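Local coordinates for protein putative 4-Hydroxy-2-oxoglutarate aldolase / 2-dehydro-3-deoxyphosphogluconate aldolase (Yersinia enterocolitica, PDB 3LM7) that is a putative aldolase of the KDGP aldolase family, whose members belong to the TIM-barrel clan, at residues Lys5-Tyr10 / Gln111-Val116; Cys16-Ala21 / His37-Val42; Ser52-Met57 / Ser84-Gln89; Gly118-Thr123 / Ser160-Phe165. All blocks are in the same frame, centred on the assembly; numbering follows the deposited sequence.

Contacts 1, 2 and 4 all involve the parallel barrel sheet, whereas contact 3 belongs to the layer of helices outside it. Contacts 2 and 4 each pair two neighbouring strands and lie on opposite sides of the chain's centre, their own centres about 18 Å apart. Contact 1 joins both: Asn9 O is probably bonded to His37 ND1 of contact 2 (3.0 Å), and Val116 O probably receives Ser160 N of contact 4 (2.8 Å), strand 115-120 being common to contacts 1 and 4. Contact 3 adjoins contact 2 where the Met57 CE methyl meets Val42 O at 3.5 Å, but stays about 11 Å from contact 4 at the nearest atoms.

Contact 1: residues Lys5-Tyr10 / Gln111-Val116; sequences KLTPNY and QHDTVV
Leu6 and Thr114 bring the two backbones closest, with their CA atoms 5.3 Å apart; residues 5-10 form an irregular loop, and 111-116 a turn leading into strand 115-120. The carbonyl O of Leu6 receives a CA-H...O contact from Thr114 CA at 3.4 Å. Leu6, a flexible branched alkyl chain, lays CD1 against the amide of Gln111, 3.9 Å from CD. That amide is held firmly: with CG lodged between the backbone N and carbonyl carbon (chi1 36°) and a bend at chi2, the chain folds back on its own turn. OE1 takes Thr114 N in the carbonyl plane, on a lone pair, at 2.9 Å, while NE2 gives an almost straight bond of 2.9 Å to Thr114 OG1, also bonded to Pro92 O, and has a second partner in Gln91 OE1. Thr7 reaches across with its methyl, CG2 coming 3.8 Å from Asp113 CB. Val115 points its CG2 branch at the loop, meeting the ring carbon Pro8 CD at 3.6 Å and Tyr10 OH at 3.5 Å. Rigid proline and compact valine suit this buried start of a barrel strand. The loop's conventional bonds go to other parts of the chain, as from Lys5 O to Gln93; between these two segments, with the Gln111 amide taken up by its own turn and by Gln91, the join rests on van der Waals packing and one CA-H...O contact.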
loop_
_atom_site.group_PDB
_atom_site.type_symbol
_atom_site.label_atom_id
_atom_site.label_comp_id
_atom_site.label_asym_id
_atom_site.label_seq_id
_atom_site.Cartn_x
_atom_site.Cartn_y
_atom_site.Cartn_z
ATOM N N LYS A 5 -12.105 13.102 -9.511
ATOM C CA LYS A 5 -11.097 12.301 -8.769
ATOM C C LYS A 5 -9.881 11.996 -9.715
ATOM O O LYS A 5 -10.100 11.666 -10.880
ATOM C CB LYS A 5 -11.791 11.030 -8.360
ATOM C CG LYS A 5 -10.952 10.071 -7.649
ATOM C CD LYS A 5 -11.909 9.204 -6.758
ATOM C CE LYS A 5 -11.152 8.026 -6.143
ATOM N NZ LYS A 5 -10.810 7.012 -7.191
ATOM N N LEU A 6 -8.630 12.123 -9.222
ATOM C CA LEU A 6 -7.461 11.943 -10.087
ATOM C C LEU A 6 -6.740 10.601 -9.833
ATOM O O LEU A 6 -5.739 10.361 -10.466
ATOM C CB LEU A 6 -6.422 13.062 -9.848
ATOM C CG LEU A 6 -6.910 14.481 -10.178
ATOM C CD1 LEU A 6 -5.834 15.588 -9.932
ATOM C CD2 LEU A 6 -7.363 14.514 -11.663
ATOM N N THR A 7 -7.212 9.784 -8.882
ATOM C CA THR A 7 -6.661 8.438 -8.681
ATOM C C THR A 7 -7.707 7.372 -9.035
ATOM O O THR A 7 -8.918 7.648 -8.889
ATOM C CB THR A 7 -6.257 8.252 -7.218
ATOM O OG1 THR A 7 -7.408 8.446 -6.400
ATOM C CG2 THR A 7 -5.143 9.286 -6.806
ATOM N N PRO A 8 -7.274 6.172 -9.533
ATOM C CA PRO A 8 -8.221 5.106 -9.897
ATOM C C PRO A 8 -9.073 4.667 -8.690
ATOM O O PRO A 8 -8.637 4.767 -7.516
ATOM C CB PRO A 8 -7.308 3.910 -10.287
ATOM C CG PRO A 8 -6.070 4.642 -10.860
ATOM C CD PRO A 8 -5.890 5.798 -9.873
ATOM N N ASN A 9 -10.254 4.129 -8.982
ATOM C CA ASN A 9 -11.109 3.550 -7.905
ATOM C C ASN A 9 -10.745 2.100 -7.687
ATOM O O ASN A 9 -11.421 1.189 -8.149
ATOM C CB ASN A 9 -12.594 3.610 -8.318
ATOM C CG ASN A 9 -13.566 3.158 -7.164
ATOM O OD1 ASN A 9 -13.161 2.947 -5.968
ATOM N ND2 ASN A 9 -14.880 3.003 -7.539
ATOM N N TYR A 10 -9.665 1.858 -6.965
ATOM C CA TYR A 10 -9.246 0.511 -6.745
ATOM C C TYR A 10 -10.270 -0.160 -5.853
ATOM O O TYR A 10 -10.782 0.431 -4.920
ATOM C CB TYR A 10 -7.926 0.478 -5.973
ATOM C CG TYR A 10 -6.804 1.235 -6.675
ATOM C CD1 TYR A 10 -6.031 0.629 -7.658
ATOM C CD2 TYR A 10 -6.485 2.561 -6.269
ATOM C CE1 TYR A 10 -4.970 1.319 -8.313
ATOM C CE2 TYR A 10 -5.440 3.240 -6.887
ATOM C CZ TYR A 10 -4.687 2.614 -7.898
ATOM O OH TYR A 10 -3.607 3.321 -8.404
ATOM N N GLN A 111 1.034 17.179 -11.064
ATOM C CA GLN A 111 0.646 16.626 -9.751
ATOM C C GLN A 111 1.031 15.136 -9.822
ATOM O O GLN A 111 1.253 14.575 -10.930
ATOM C CB GLN A 111 -0.895 16.831 -9.385
ATOM C CG GLN A 111 -1.870 16.718 -10.585
ATOM C CD GLN A 111 -2.146 15.242 -11.044
ATOM O OE1 GLN A 111 -1.852 14.301 -10.370
ATOM N NE2 GLN A 111 -2.716 15.105 -12.194
ATOM N N HIS A 112 1.106 14.512 -8.662
ATOM C CA HIS A 112 1.486 13.096 -8.570
ATOM C C HIS A 112 0.313 12.156 -8.293
ATOM O O HIS A 112 0.544 10.982 -8.040
ATOM C CB HIS A 112 2.525 12.906 -7.464
ATOM C CG HIS A 112 3.418 11.714 -7.673
ATOM N ND1 HIS A 112 4.573 11.764 -8.432
ATOM C CD2 HIS A 112 3.334 10.442 -7.198
ATOM C CE1 HIS A 112 5.151 10.567 -8.431
ATOM N NE2 HIS A 112 4.427 9.753 -7.680
ATOM N N ASP A 113 -0.923 12.630 -8.386
ATOM C CA ASP A 113 -2.039 11.701 -8.169
ATOM C C ASP A 113 -2.322 10.849 -9.362
ATOM O O ASP A 113 -2.570 9.641 -9.215
ATOM C CB ASP A 113 -3.300 12.458 -7.819
ATOM C CG ASP A 113 -3.151 13.220 -6.493
ATOM O OD1 ASP A 113 -2.508 12.693 -5.588
ATOM O OD2 ASP A 113 -3.666 14.322 -6.408
ATOM N N THR A 114 -2.360 11.460 -10.542
ATOM C CA THR A 114 -2.635 10.657 -11.747
ATOM C C THR A 114 -1.582 9.543 -11.813
ATOM O O THR A 114 -0.363 9.803 -11.639
ATOM C CB THR A 114 -2.502 11.527 -12.982
ATOM O OG1 THR A 114 -3.550 12.480 -12.979
ATOM C CG2 THR A 114 -2.661 10.698 -14.275
ATOM N N VAL A 115 -2.026 8.315 -12.079
ATOM C CA VAL A 115 -1.086 7.190 -12.222
ATOM C C VAL A 115 -0.433 7.202 -13.592
ATOM O O VAL A 115 -1.133 7.211 -14.594
ATOM C CB VAL A 115 -1.856 5.806 -12.024
ATOM C CG1 VAL A 115 -0.923 4.614 -12.350
ATOM C CG2 VAL A 115 -2.302 5.719 -10.533
ATOM N N VAL A 116 0.912 7.202 -13.629
ATOM C CA VAL A 116 1.650 7.145 -14.865
ATOM C C VAL A 116 2.482 5.866 -14.874
ATOM O O VAL A 116 3.425 5.691 -14.032
ATOM C CB VAL A 116 2.649 8.341 -14.945
ATOM C CG1 VAL A 116 3.437 8.272 -16.280
ATOM C CG2 VAL A 116 1.791 9.650 -14.872
#

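Contact 2: residues Cys16-Ala21 / His37-Val42; sequences CLNVLA and HVLVGV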
loop_
_atom_site.group_PDB
_atom_site.type_symbol
_atom_site.label_atom_id
_atom_site.label_comp_id
_atom_site.label_asym_id
_atom_site.label_seq_id
_atom_site.Cartn_x
_atom_site.Cartn_y
_atom_site.Cartn_z
ATOM N N CYS A 16 -7.419 -2.417 -9.629
ATOM C CA CYS A 16 -8.331 -1.663 -10.505
ATOM C C CYS A 16 -8.165 -2.244 -11.908
ATOM O O CYS A 16 -7.047 -2.407 -12.395
ATOM C CB CYS A 16 -7.989 -0.142 -10.477
ATOM S SG CYS A 16 -9.201 0.847 -11.438
ATOM N N LEU A 17 -9.272 -2.553 -12.573
ATOM C CA LEU A 17 -9.169 -3.118 -13.914
ATOM C C LEU A 17 -8.780 -2.021 -14.882
ATOM O O LEU A 17 -9.082 -0.849 -14.655
ATOM C CB LEU A 17 -10.556 -3.705 -14.375
ATOM C CG LEU A 17 -11.116 -4.761 -13.453
ATOM C CD1 LEU A 17 -12.496 -5.137 -14.038
ATOM C CD2 LEU A 17 -10.212 -6.040 -13.357
ATOM N N ASN A 18 -8.192 -2.394 -16.018
ATOM C CA ASN A 18 -8.036 -1.492 -17.121
ATOM C C ASN A 18 -8.436 -2.164 -18.432
ATOM O O ASN A 18 -7.812 -3.167 -18.844
ATOM C CB ASN A 18 -6.552 -0.931 -17.107
ATOM C CG ASN A 18 -6.284 0.232 -18.092
ATOM O OD1 ASN A 18 -5.482 1.183 -17.759
ATOM N ND2 ASN A 18 -6.811 0.157 -19.300
ATOM N N VAL A 19 -9.436 -1.599 -19.138
ATOM C CA VAL A 19 -9.938 -2.267 -20.343
ATOM C C VAL A 19 -10.221 -1.156 -21.290
ATOM O O VAL A 19 -10.318 0.005 -20.878
ATOM C CB VAL A 19 -11.272 -3.143 -20.025
ATOM C CG1 VAL A 19 -11.031 -4.134 -18.884
ATOM C CG2 VAL A 19 -12.429 -2.215 -19.588
ATOM N N LEU A 20 -10.345 -1.458 -22.572
ATOM C CA LEU A 20 -10.573 -0.433 -23.582
ATOM C C LEU A 20 -12.060 -0.194 -23.835
ATOM O O LEU A 20 -12.852 -1.107 -23.725
ATOM C CB LEU A 20 -9.944 -0.875 -24.922
ATOM C CG LEU A 20 -8.430 -1.079 -24.888
ATOM C CD1 LEU A 20 -7.926 -1.517 -26.272
ATOM C CD2 LEU A 20 -7.635 0.180 -24.311
ATOM N N ALA A 21 -12.418 1.013 -24.240
ATOM C CA ALA A 21 -13.800 1.277 -24.669
ATOM C C ALA A 21 -13.860 1.292 -26.177
ATOM O O ALA A 21 -12.993 1.860 -26.824
ATOM C CB ALA A 21 -14.317 2.619 -24.087
ATOM N N HIS A 37 -14.841 0.127 -10.566
ATOM C CA HIS A 37 -13.444 -0.313 -10.280
ATOM C C HIS A 37 -12.672 -0.623 -11.592
ATOM O O HIS A 37 -12.117 -1.727 -11.795
ATOM C CB HIS A 37 -13.405 -1.529 -9.330
ATOM C CG HIS A 37 -14.142 -1.292 -8.056
ATOM N ND1 HIS A 37 -13.760 -0.334 -7.135
ATOM C CD2 HIS A 37 -15.268 -1.871 -7.560
ATOM C CE1 HIS A 37 -14.621 -0.334 -6.125
ATOM N NE2 HIS A 37 -15.553 -1.238 -6.375
ATOM N N VAL A 38 -12.601 0.404 -12.432
ATOM C CA VAL A 38 -12.077 0.269 -13.772
ATOM C C VAL A 38 -11.563 1.616 -14.243
ATOM O O VAL A 38 -12.025 2.674 -13.826
ATOM C CB VAL A 38 -13.144 -0.303 -14.741
ATOM C CG1 VAL A 38 -14.366 0.726 -14.967
ATOM C CG2 VAL A 38 -12.562 -0.729 -16.047
ATOM N N LEU A 39 -10.555 1.514 -15.084
ATOM C CA LEU A 39 -10.053 2.576 -15.895
ATOM C C LEU A 39 -10.345 2.184 -17.353
ATOM O O LEU A 39 -10.040 1.057 -17.818
ATOM C CB LEU A 39 -8.536 2.727 -15.689
ATOM C CG LEU A 39 -8.169 3.143 -14.259
ATOM C CD1 LEU A 39 -6.671 2.777 -13.998
ATOM C CD2 LEU A 39 -8.462 4.672 -14.128
ATOM N N VAL A 40 -10.997 3.095 -18.065
ATOM C CA VAL A 40 -11.414 2.858 -19.406
ATOM C C VAL A 40 -10.447 3.483 -20.358
ATOM O O VAL A 40 -10.234 4.727 -20.288
ATOM C CB VAL A 40 -12.830 3.527 -19.566
ATOM C CG1 VAL A 40 -13.263 3.479 -20.984
ATOM C CG2 VAL A 40 -13.807 2.821 -18.638
ATOM N N GLY A 41 -9.788 2.659 -21.186
ATOM C CA GLY A 41 -8.735 3.144 -22.113
ATOM C C GLY A 41 -9.285 3.795 -23.357
ATOM O O GLY A 41 -10.175 3.238 -24.012
ATOM N N VAL A 42 -8.793 4.985 -23.681
ATOM C CA VAL A 42 -9.109 5.644 -24.950
ATOM C C VAL A 42 -7.763 6.005 -25.576
ATOM O O VAL A 42 -6.879 6.493 -24.895
ATOM C CB VAL A 42 -9.932 6.924 -24.714
ATOM C CG1 VAL A 42 -10.301 7.639 -26.095
ATOM C CG2 VAL A 42 -11.244 6.512 -23.912
HETATM O O HOH W 1 -10.252 2.645 -26.845
#
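Leu17-Leu20 and Val38-Val42 run side by side as neighbouring parallel strands, 4.5 Å apart at closest approach and twisted by 28°. With helix 24-33 between them in the chain they make a beta-alpha-beta unit of the TIM barrel. Five backbone bonds join them, from Leu17 N to His37 O at 3.1 Å through to Ala21 N and Gly41 O; the shortest, Gly41 N to Val19 O at 2.7 Å, is nearly straight. Leu17, Val19, Val38 and Val40 share the face turned to the helices. Beta-branched valines fit extended strands well, and Val19 sets CG2 against Val38 CG2 at 3.8 Å, the two side chains crossing at about a right angle. Ala21 is small enough to nestle beside Val40, though its CB comes tightly to CG1 at 3.4 Å. On the other face, Asn18 lies obliquely over Leu39 and its OD1 bonds to Ser69. Just before the strand, Cys16 turns SG anti to its own N (chi1 -175°), 3.8 Å from Leu39 CG. Gly41 leaves room for Leu20, whose CD2 lies 3.9 Å from the glycine CA. Just beyond, one water donates to both Ala21 O and Gly41 O, each 2.9 Å away.

Contact 3: residues Ser52-Met57 / Ser84-Gln89; sequences SAVKDM and SQISQQ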
loop_
_atom_site.group_PDB
_atom_site.type_symbol
_atom_site.label_atom_id
_atom_site.label_comp_id
_atom_site.label_asym_id
_atom_site.label_seq_id
_atom_site.Cartn_x
_atom_site.Cartn_y
_atom_site.Cartn_z
ATOM N N SER A 52 -8.387 17.607 -30.606
ATOM C CA SER A 52 -9.509 16.688 -30.829
ATOM C C SER A 52 -9.486 15.550 -29.840
ATOM O O SER A 52 -10.533 15.184 -29.316
ATOM C CB SER A 52 -9.526 16.133 -32.260
ATOM O OG SER A 52 -8.272 15.556 -32.616
ATOM N N ALA A 53 -8.305 14.983 -29.587
ATOM C CA ALA A 53 -8.182 13.954 -28.538
ATOM C C ALA A 53 -8.641 14.496 -27.154
ATOM O O ALA A 53 -9.393 13.833 -26.434
ATOM C CB ALA A 53 -6.732 13.399 -28.499
ATOM N N VAL A 54 -8.182 15.697 -26.784
ATOM C CA VAL A 54 -8.558 16.290 -25.510
ATOM C C VAL A 54 -10.081 16.421 -25.440
ATOM O O VAL A 54 -10.713 15.943 -24.506
ATOM C CB VAL A 54 -7.876 17.668 -25.323
ATOM C CG1 VAL A 54 -8.472 18.390 -24.074
ATOM C CG2 VAL A 54 -6.337 17.462 -25.189
ATOM N N LYS A 55 -10.670 17.064 -26.453
ATOM C CA LYS A 55 -12.123 17.273 -26.504
ATOM C C LYS A 55 -12.844 15.929 -26.309
ATOM O O LYS A 55 -13.696 15.789 -25.439
ATOM C CB LYS A 55 -12.452 17.871 -27.893
ATOM C CG LYS A 55 -13.605 18.851 -27.900
ATOM C CD LYS A 55 -13.794 19.462 -29.310
ATOM C CE LYS A 55 -15.053 20.332 -29.346
ATOM N NZ LYS A 55 -16.034 19.850 -28.297
ATOM N N ASP A 56 -12.465 14.910 -27.084
ATOM C CA ASP A 56 -13.220 13.687 -27.061
ATOM C C ASP A 56 -13.052 12.967 -25.741
ATOM O O ASP A 56 -14.010 12.419 -25.201
ATOM C CB ASP A 56 -12.855 12.764 -28.221
ATOM C CG ASP A 56 -14.015 11.788 -28.570
ATOM O OD1 ASP A 56 -15.124 12.306 -28.755
ATOM O OD2 ASP A 56 -13.812 10.552 -28.685
HETATM N N MSE A 57 -11.814 12.933 -25.237
HETATM C CA MSE A 57 -11.544 12.271 -23.960
HETATM C C MSE A 57 -12.191 12.987 -22.757
HETATM O O MSE A 57 -12.604 12.349 -21.809
HETATM C CB MSE A 57 -9.999 12.113 -23.761
HETATM C CG MSE A 57 -9.431 11.197 -24.838
HETATM SE SE MSE A 57 -7.629 10.700 -24.298
HETATM C CE MSE A 57 -7.029 9.847 -25.949
ATOM N N SER A 84 1.650 12.664 -23.618
ATOM C CA SER A 84 2.027 13.623 -22.594
ATOM C C SER A 84 1.240 14.933 -22.757
ATOM O O SER A 84 0.835 15.548 -21.773
ATOM C CB SER A 84 3.536 13.963 -22.654
ATOM O OG SER A 84 4.276 12.846 -22.229
ATOM N N GLN A 85 1.091 15.387 -24.000
ATOM C CA GLN A 85 0.334 16.611 -24.216
ATOM C C GLN A 85 -1.151 16.469 -23.958
ATOM O O GLN A 85 -1.775 17.373 -23.358
ATOM C CB GLN A 85 0.624 17.161 -25.612
ATOM C CG GLN A 85 2.130 17.471 -25.794
ATOM C CD GLN A 85 2.461 17.724 -27.265
ATOM O OE1 GLN A 85 1.635 17.508 -28.115
ATOM N NE2 GLN A 85 3.677 18.159 -27.550
ATOM N N ILE A 86 -1.751 15.377 -24.430
ATOM C CA ILE A 86 -3.145 15.119 -24.129
ATOM C C ILE A 86 -3.370 15.076 -22.610
ATOM O O ILE A 86 -4.323 15.692 -22.069
ATOM C CB ILE A 86 -3.589 13.795 -24.713
ATOM C CG1 ILE A 86 -3.626 13.864 -26.229
ATOM C CG2 ILE A 86 -4.985 13.364 -24.170
ATOM C CD1 ILE A 86 -3.783 12.462 -26.909
ATOM N N SER A 87 -2.517 14.336 -21.907
ATOM C CA SER A 87 -2.725 14.095 -20.437
ATOM C C SER A 87 -2.626 15.382 -19.627
ATOM O O SER A 87 -3.344 15.555 -18.665
ATOM C CB SER A 87 -1.764 13.001 -19.916
ATOM O OG SER A 87 -1.983 11.767 -20.621
ATOM N N GLN A 88 -1.725 16.281 -20.014
ATOM C CA GLN A 88 -1.612 17.613 -19.395
ATOM C C GLN A 88 -2.981 18.306 -19.303
ATOM O O GLN A 88 -3.346 18.848 -18.237
ATOM C CB GLN A 88 -0.680 18.518 -20.233
ATOM C CG GLN A 88 -0.547 19.892 -19.637
ATOM C CD GLN A 88 0.447 20.730 -20.324
ATOM O OE1 GLN A 88 0.736 20.533 -21.488
ATOM N NE2 GLN A 88 1.030 21.647 -19.596
ATOM N N GLN A 89 -3.698 18.288 -20.411
ATOM C CA GLN A 89 -5.002 18.998 -20.519
ATOM C C GLN A 89 -6.163 18.205 -19.944
ATOM O O GLN A 89 -6.993 18.733 -19.185
ATOM C CB GLN A 89 -5.293 19.359 -21.987
ATOM C CG GLN A 89 -4.188 20.212 -22.589
ATOM C CD GLN A 89 -4.561 20.818 -23.960
ATOM O OE1 GLN A 89 -5.719 21.239 -24.184
ATOM N NE2 GLN A 89 -3.606 20.823 -24.864
#
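Ile86 divides its branches between two residues one helical turn apart, Ala53 and Met57. Its CG1 stands beside the backbone N (chi1 -69°) and the chain then runs out extended, so that CD1 reaches the methyl of Ala53 at 3.5 Å, a tight contact. The other branch, CG2, meets the selenium of Met57, which is present as selenomethionine, at 3.8 Å; the two side chains cross at about a right angle. A small alanine suits the first position because the end of the isoleucine comes almost onto the helix surface, and a long unbranched chain suits the second because it must span the gap between the helices. Val54 straddles Gln89: both methyls, CG1 and CG2, lie 3.9 Å from Gln89 CB, and OE1 is 4.0 Å from each. The glutamine lends its aliphatic root to the packing, its amide lying across the end of the valine. The backbones come nearest here, with Val54 CA and Ile86 CA 5.7 Å apart and Val54 CG2 4.1 Å from Ile86 CA. No hydrogen bond crosses between these two segments, which meet through apolar side-chain packing; just beyond, Arg58 makes a weak bond to Gln89 O. Helices 50-63 and 80-90 lie side by side in the outer layer of the barrel, their local axes 9.3 Å apart and inclined at 44°. Met57 continues inward onto Leu68 and Val70 of strand 68-71, and Gln88 and Ser84 extend the packing to helix 102-109.

Contact 4: residues Gly118-Thr123 / Ser160-Phe165; sequences GLISPT and SSVKFF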
loop_
_atom_site.group_PDB
_atom_site.type_symbol
_atom_site.label_atom_id
_atom_site.label_comp_id
_atom_site.label_asym_id
_atom_site.label_seq_id
_atom_site.Cartn_x
_atom_site.Cartn_y
_atom_site.Cartn_z
ATOM N N GLY A 118 5.055 2.958 -16.761
ATOM C CA GLY A 118 6.208 3.062 -17.644
ATOM C C GLY A 118 6.399 1.651 -18.213
ATOM O O GLY A 118 6.550 0.704 -17.463
ATOM N N LEU A 119 6.418 1.561 -19.533
ATOM C CA LEU A 119 6.481 0.265 -20.216
ATOM C C LEU A 119 7.915 -0.252 -20.225
ATOM O O LEU A 119 8.824 0.431 -20.741
ATOM C CB LEU A 119 5.989 0.404 -21.678
ATOM C CG LEU A 119 5.606 -0.925 -22.400
ATOM C CD1 LEU A 119 4.739 -0.595 -23.714
ATOM C CD2 LEU A 119 6.865 -1.696 -22.785
ATOM N N ILE A 120 8.106 -1.433 -19.619
ATOM C CA ILE A 120 9.336 -2.157 -19.630
ATOM C C ILE A 120 8.992 -3.625 -19.892
ATOM O O ILE A 120 7.804 -4.055 -19.684
ATOM C CB ILE A 120 10.135 -2.043 -18.275
ATOM C CG1 ILE A 120 9.416 -2.804 -17.159
ATOM C CG2 ILE A 120 10.408 -0.536 -17.906
ATOM C CD1 ILE A 120 10.178 -2.711 -15.758
ATOM N N SER A 121 9.986 -4.391 -20.390
ATOM C CA SER A 121 9.612 -5.608 -21.097
ATOM C C SER A 121 10.447 -6.811 -20.651
ATOM O O SER A 121 11.615 -6.676 -20.288
ATOM C CB SER A 121 9.755 -5.375 -22.638
ATOM O OG SER A 121 8.951 -4.247 -23.040
ATOM N N PRO A 122 9.856 -8.027 -20.724
ATOM C CA PRO A 122 10.542 -9.293 -20.527
ATOM C C PRO A 122 11.797 -9.422 -21.421
ATOM O O PRO A 122 11.846 -8.842 -22.501
ATOM C CB PRO A 122 9.490 -10.337 -20.989
ATOM C CG PRO A 122 8.222 -9.737 -20.759
ATOM C CD PRO A 122 8.429 -8.237 -21.049
ATOM N N THR A 123 12.784 -10.137 -20.937
ATOM C CA THR A 123 14.024 -10.352 -21.653
ATOM C C THR A 123 14.325 -11.828 -21.811
ATOM O O THR A 123 15.300 -12.166 -22.441
ATOM C CB THR A 123 15.217 -9.764 -20.857
ATOM O OG1 THR A 123 15.256 -10.341 -19.565
ATOM C CG2 THR A 123 15.144 -8.218 -20.744
ATOM N N SER A 160 4.577 6.045 -11.555
ATOM C CA SER A 160 3.794 5.426 -10.437
ATOM C C SER A 160 3.859 3.895 -10.425
ATOM O O SER A 160 3.698 3.258 -9.350
ATOM C CB SER A 160 2.288 5.772 -10.593
ATOM O OG SER A 160 2.016 7.128 -10.824
ATOM N N SER A 161 4.044 3.304 -11.603
ATOM C CA SER A 161 3.909 1.831 -11.789
ATOM C C SER A 161 4.741 1.308 -12.947
ATOM O O SER A 161 5.114 2.041 -13.888
ATOM C CB SER A 161 2.447 1.427 -12.043
ATOM O OG SER A 161 1.981 2.079 -13.211
ATOM N N VAL A 162 4.982 0.022 -12.897
ATOM C CA VAL A 162 5.595 -0.658 -14.035
ATOM C C VAL A 162 4.460 -1.222 -14.896
ATOM O O VAL A 162 3.584 -1.930 -14.357
ATOM C CB VAL A 162 6.420 -1.869 -13.504
ATOM C CG1 VAL A 162 6.727 -2.967 -14.622
ATOM C CG2 VAL A 162 7.687 -1.360 -12.753
ATOM N N LYS A 163 4.491 -0.950 -16.219
ATOM C CA LYS A 163 3.629 -1.725 -17.101
ATOM C C LYS A 163 4.538 -2.828 -17.683
ATOM O O LYS A 163 5.561 -2.507 -18.262
ATOM C CB LYS A 163 3.095 -0.865 -18.248
ATOM C CG LYS A 163 2.287 -1.792 -19.179
ATOM C CD LYS A 163 2.003 -1.199 -20.546
ATOM C CE LYS A 163 0.514 -0.887 -20.584
ATOM N NZ LYS A 163 0.259 0.047 -21.750
ATOM N N PHE A 164 4.278 -4.091 -17.370
ATOM C CA PHE A 164 5.161 -5.150 -17.780
ATOM C C PHE A 164 4.508 -5.749 -19.003
ATOM O O PHE A 164 3.484 -6.417 -18.879
ATOM C CB PHE A 164 5.288 -6.168 -16.663
ATOM C CG PHE A 164 6.403 -7.181 -16.846
ATOM C CD1 PHE A 164 7.705 -6.786 -17.045
ATOM C CD2 PHE A 164 6.122 -8.536 -16.766
ATOM C CE1 PHE A 164 8.728 -7.728 -17.175
ATOM C CE2 PHE A 164 7.190 -9.524 -16.908
ATOM C CZ PHE A 164 8.430 -9.117 -17.084
ATOM N N PHE A 165 5.138 -5.557 -20.156
ATOM C CA PHE A 165 4.499 -5.847 -21.423
ATOM C C PHE A 165 5.578 -6.144 -22.436
ATOM O O PHE A 165 6.605 -5.464 -22.417
ATOM C CB PHE A 165 3.734 -4.588 -21.886
ATOM C CG PHE A 165 3.150 -4.731 -23.268
ATOM C CD1 PHE A 165 1.962 -5.422 -23.463
ATOM C CD2 PHE A 165 3.807 -4.141 -24.373
ATOM C CE1 PHE A 165 1.412 -5.558 -24.773
ATOM C CE2 PHE A 165 3.291 -4.229 -25.638
ATOM C CZ PHE A 165 2.079 -4.974 -25.855
#
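Backbone hydrogen bonds pair Gly118-Ile120 with Ser161-Phe164 in parallel register. Gly118 N makes a weak bond to Ser161 O, Lys163 N donates to Gly118 O at 2.9 Å, Ile120 N points nearly straight at Lys163 O, and Phe165 N closes the set on Ile120 O at 3.1 Å. One side chain adds a bond: Ser121, a short residue able to reach back to the main chain, donates OG to Phe165 O at 2.7 Å, lying almost along the C=O axis. Over these short segments the adjacent strands of the TIM barrel are twisted by 42° against each other as the sheet closes. Their side chains alternate between two faces. Apolar packing on the face that meets helix 173-185 joins Ile120 to Val162 at about a right angle; the isoleucine sets CG1 between its backbone N and carbonyl carbon (chi1 70°), which brings CD1 to within 3.6 Å of Val162 CG1. Leu119, on the other face, lies obliquely across Phe165 with CD1 3.7 Å from CD2, and its CG is 4.1 Å from Lys163 CD, the lysine carrying its amine onward to Asn96 OD1. In the aromatic contact, rigid Pro122 sets CD over one face of Phe164 toward the rim, and CG, 4.2 Å from the ring centroid, makes an off-centre CH-pi contact, while Tyr176 and Val179 also touch this phenylalanine.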